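Glucosamine--fructose-6-phosphate aminotransferase [isomerizing] (Francisella tularensis subsp. tularensis, PDB 3TBF) probably catalyses, through its full-length form, the glutamine-dependent conversion of fructose 6-phosphate to glucosamine 6-phosphate, the deposited C-terminal part comprising the two sugar-isomerase (SIS) domains. Local coordinates at residues 197-202 with 333-338. Residues are numbered along the deposited sequence; the frame is centred on the assembly and turned at random.
Sequences TEELKN and DFSAPV
Glu199, near the C-terminal end of helix 190-201, puts its carboxylate against the backbone N-H groups at the start of helix 335-355, the helix that follows the last strand of the second SIS domain's parallel sheet. Its OE2 takes two hydrogen bonds, from Phe334 N at 2.9 Å and from Ser335 N at 3.1 Å. The second is the straighter, 160° at the hydrogen. Both donors reach the oxygen from one face of the carboxylate: Phe334 N from well above the plane, Ser335 N on the anti side and tilted from it. The other oxygen, OE1, accepts from a water 2.9 Å away, which accepts from Asp333 N, so the N-H groups of Phe334 and Ser335 are held directly and that of Asp333 through the water. The helix dipole would probably help to stabilise the glutamate as an anion. The reach comes from an extended chain, with CG anti to the backbone N (chi1 168°). Ser335 OG turns instead to Ala330 O, while Asp333 OD2 pairs with Lys78 and Tyr79, fastening the same turn to helix 63-80 of the first SIS domain. The contact is largely buried, and its apolar part is Leu200 against Phe334. The Phe334 ring stands steeply to the carboxylate, their planes 77° apart, and meets Trp75 and Tyr79 of helix 63-80. Leu200 also packs on Ala175 and Ile176 of helix 165-184, and sends one methyl across, Leu200 CD2 lying 3.5 Å from Phe334 CB. Glu199 OE1 lies near the plane of the Phe334 ring, at its edge, 4.0 Å from Phe334 CD2.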
ATOM      1  N   THR A 197      -8.255 -28.146  -3.338  1.00 20.39           N
ATOM      2  CA  THR A 197      -7.038 -28.909  -3.240  1.00 21.17           C
ATOM      3  C   THR A 197      -6.597 -29.390  -4.638  1.00 21.57           C
ATOM      4  O   THR A 197      -5.408 -29.319  -4.957  1.00 21.25           O
ATOM      5  CB  THR A 197      -7.173 -30.105  -2.297  1.00 21.40           C
ATOM      6  OG1 THR A 197      -7.625 -29.665  -1.021  1.00 23.66           O
ATOM      7  CG2 THR A 197      -5.830 -30.760  -2.067  1.00 21.26           C
ATOM      8  N   GLU A 198      -7.535 -29.861  -5.462  1.00 22.30           N
ATOM      9  CA  GLU A 198      -7.207 -30.290  -6.829  1.00 23.25           C
ATOM     10  C   GLU A 198      -6.711 -29.140  -7.659  1.00 22.54           C
ATOM     11  O   GLU A 198      -5.848 -29.310  -8.484  1.00 22.42           O
ATOM     12  CB  GLU A 198      -8.384 -30.983  -7.564  1.00 24.32           C
ATOM     13  CG  GLU A 198      -8.716 -32.387  -6.982  1.00 30.98           C
ATOM     14  CD  GLU A 198      -7.518 -33.447  -7.036  1.00 39.13           C
ATOM     15  OE1 GLU A 198      -7.119 -33.848  -8.174  1.00 46.09           O
ATOM     16  OE2 GLU A 198      -7.006 -33.904  -5.957  1.00 37.39           O
ATOM     17  N   GLU A 199      -7.265 -27.957  -7.451  1.00 22.24           N
ATOM     18  CA  GLU A 199      -6.780 -26.810  -8.149  1.00 22.01           C
ATOM     19  C   GLU A 199      -5.307 -26.496  -7.787  1.00 20.73           C
ATOM     20  O   GLU A 199      -4.538 -26.103  -8.648  1.00 19.78           O
ATOM     21  CB  GLU A 199      -7.706 -25.614  -7.869  1.00 22.62           C
ATOM     22  CG  GLU A 199      -7.142 -24.289  -8.304  1.00 24.43           C
ATOM     23  CD  GLU A 199      -8.140 -23.093  -8.172  1.00 29.81           C
ATOM     24  OE1 GLU A 199      -9.282 -23.234  -7.620  1.00 25.79           O
ATOM     25  OE2 GLU A 199      -7.727 -21.998  -8.622  1.00 31.64           O
ATOM     26  N   LEU A 200      -4.929 -26.644  -6.523  1.00 20.46           N
ATOM     27  CA  LEU A 200      -3.538 -26.436  -6.122  1.00 20.04           C
ATOM     28  C   LEU A 200      -2.673 -27.480  -6.818  1.00 20.05           C
ATOM     29  O   LEU A 200      -1.627 -27.152  -7.342  1.00 19.74           O
ATOM     30  CB  LEU A 200      -3.347 -26.518  -4.602  1.00 19.16           C
ATOM     31  CG  LEU A 200      -4.004 -25.426  -3.749  1.00 21.03           C
ATOM     32  CD1 LEU A 200      -3.607 -25.503  -2.226  1.00 17.55           C
ATOM     33  CD2 LEU A 200      -3.772 -23.983  -4.296  1.00 16.85           C
ATOM     34  N   LYS A 201      -3.108 -28.732  -6.858  1.00 20.82           N
ATOM     35  CA  LYS A 201      -2.304 -29.752  -7.567  1.00 21.29           C
ATOM     36  C   LYS A 201      -2.086 -29.478  -9.075  1.00 22.06           C
ATOM     37  O   LYS A 201      -1.083 -29.901  -9.662  1.00 22.46           O
ATOM     38  CB  LYS A 201      -2.893 -31.107  -7.387  1.00 20.96           C
ATOM     39  CG  LYS A 201      -2.818 -31.590  -5.987  1.00 20.85           C
ATOM     40  CD  LYS A 201      -3.386 -32.965  -5.953  1.00 23.14           C
ATOM     41  CE  LYS A 201      -3.526 -33.501  -4.571  1.00 25.23           C
ATOM     42  NZ  LYS A 201      -4.605 -34.544  -4.588  1.00 24.75           N
ATOM     43  N   ASN A 202      -3.002 -28.729  -9.675  1.00 22.41           N
ATOM     44  CA  ASN A 202      -2.960 -28.500 -11.093  1.00 22.84           C
ATOM     45  C   ASN A 202      -2.028 -27.366 -11.410  1.00 21.66           C
ATOM     46  O   ASN A 202      -1.783 -27.106 -12.582  1.00 23.22           O
ATOM     47  CB  ASN A 202      -4.351 -28.177 -11.651  1.00 23.70           C
ATOM     48  CG  ASN A 202      -5.339 -29.369 -11.541  1.00 28.75           C
ATOM     49  OD1 ASN A 202      -4.948 -30.547 -11.400  1.00 31.21           O
ATOM     50  ND2 ASN A 202      -6.624 -29.045 -11.597  1.00 33.09           N
ATOM     51  N   ASP A 333      -8.891 -18.990  -8.666  1.00 23.09           N
ATOM     52  CA  ASP A 333      -8.389 -18.050  -7.654  1.00 22.91           C
ATOM     53  C   ASP A 333      -7.103 -18.473  -7.033  1.00 21.09           C
ATOM     54  O   ASP A 333      -6.306 -17.646  -6.596  1.00 20.74           O
ATOM     55  CB  ASP A 333      -9.391 -17.874  -6.513  1.00 23.69           C
ATOM     56  CG  ASP A 333     -10.542 -16.920  -6.860  1.00 27.48           C
ATOM     57  OD1 ASP A 333     -10.555 -16.326  -7.994  1.00 28.13           O
ATOM     58  OD2 ASP A 333     -11.404 -16.762  -5.929  1.00 30.12           O
ATOM     59  N   PHE A 334      -6.909 -19.769  -6.920  1.00 20.47           N
ATOM     60  CA  PHE A 334      -5.746 -20.223  -6.197  1.00 19.95           C
ATOM     61  C   PHE A 334      -4.560 -20.342  -7.154  1.00 19.66           C
ATOM     62  O   PHE A 334      -3.430 -19.923  -6.816  1.00 20.43           O
ATOM     63  CB  PHE A 334      -6.015 -21.503  -5.442  1.00 19.36           C
ATOM     64  CG  PHE A 334      -6.817 -21.313  -4.203  1.00 18.26           C
ATOM     65  CD1 PHE A 334      -6.275 -20.703  -3.111  1.00 22.54           C
ATOM     66  CD2 PHE A 334      -8.094 -21.779  -4.106  1.00 19.12           C
ATOM     67  CE1 PHE A 334      -7.013 -20.539  -1.916  1.00 19.88           C
ATOM     68  CE2 PHE A 334      -8.803 -21.653  -2.931  1.00 20.17           C
ATOM     69  CZ  PHE A 334      -8.247 -21.021  -1.831  1.00 17.22           C
ATOM     70  N   SER A 335      -4.814 -20.839  -8.358  1.00 18.40           N
ATOM     71  CA  SER A 335      -3.735 -21.058  -9.282  1.00 17.24           C
ATOM     72  C   SER A 335      -3.299 -19.820 -10.014  1.00 16.14           C
ATOM     73  O   SER A 335      -2.118 -19.622 -10.228  1.00 16.63           O
ATOM     74  CB  SER A 335      -4.088 -22.197 -10.287  1.00 18.17           C
ATOM     75  OG  SER A 335      -5.214 -21.909 -11.102  1.00 18.06           O
ATOM     76  N   ALA A 336      -4.234 -18.965 -10.380  1.00 15.76           N
ATOM     77  CA  ALA A 336      -3.927 -17.898 -11.329  1.00 15.80           C
ATOM     78  C   ALA A 336      -2.934 -16.912 -10.789  1.00 15.78           C
ATOM     79  O   ALA A 336      -2.053 -16.480 -11.513  1.00 18.27           O
ATOM     80  CB  ALA A 336      -5.206 -17.203 -11.865  1.00 15.35           C
ATOM     81  N   PRO A 337      -3.016 -16.567  -9.506  1.00 15.42           N
ATOM     82  CA  PRO A 337      -1.987 -15.640  -9.012  1.00 14.36           C
ATOM     83  C   PRO A 337      -0.543 -16.137  -9.156  1.00 14.18           C
ATOM     84  O   PRO A 337       0.371 -15.364  -9.472  1.00 14.34           O
ATOM     85  CB  PRO A 337      -2.344 -15.491  -7.527  1.00 14.45           C
ATOM     86  CG  PRO A 337      -3.894 -15.680  -7.549  1.00 15.97           C
ATOM     87  CD  PRO A 337      -4.057 -16.841  -8.498  1.00 15.26           C
ATOM     88  N   VAL A 338      -0.339 -17.423  -8.901  1.00 13.68           N
ATOM     89  CA  VAL A 338       0.950 -18.050  -9.111  1.00 12.36           C
ATOM     90  C   VAL A 338       1.294 -18.104 -10.614  1.00 13.21           C
ATOM     91  O   VAL A 338       2.377 -17.721 -10.999  1.00 12.79           O
ATOM     92  CB  VAL A 338       0.970 -19.492  -8.556  1.00 12.24           C
ATOM     93  CG1 VAL A 338       2.343 -20.124  -8.814  1.00  9.18           C
ATOM     94  CG2 VAL A 338       0.594 -19.526  -7.084  1.00  7.66           C
TER
HETATM   95  O   HOH W   1     -10.601 -20.676  -7.168  1.00 26.20           O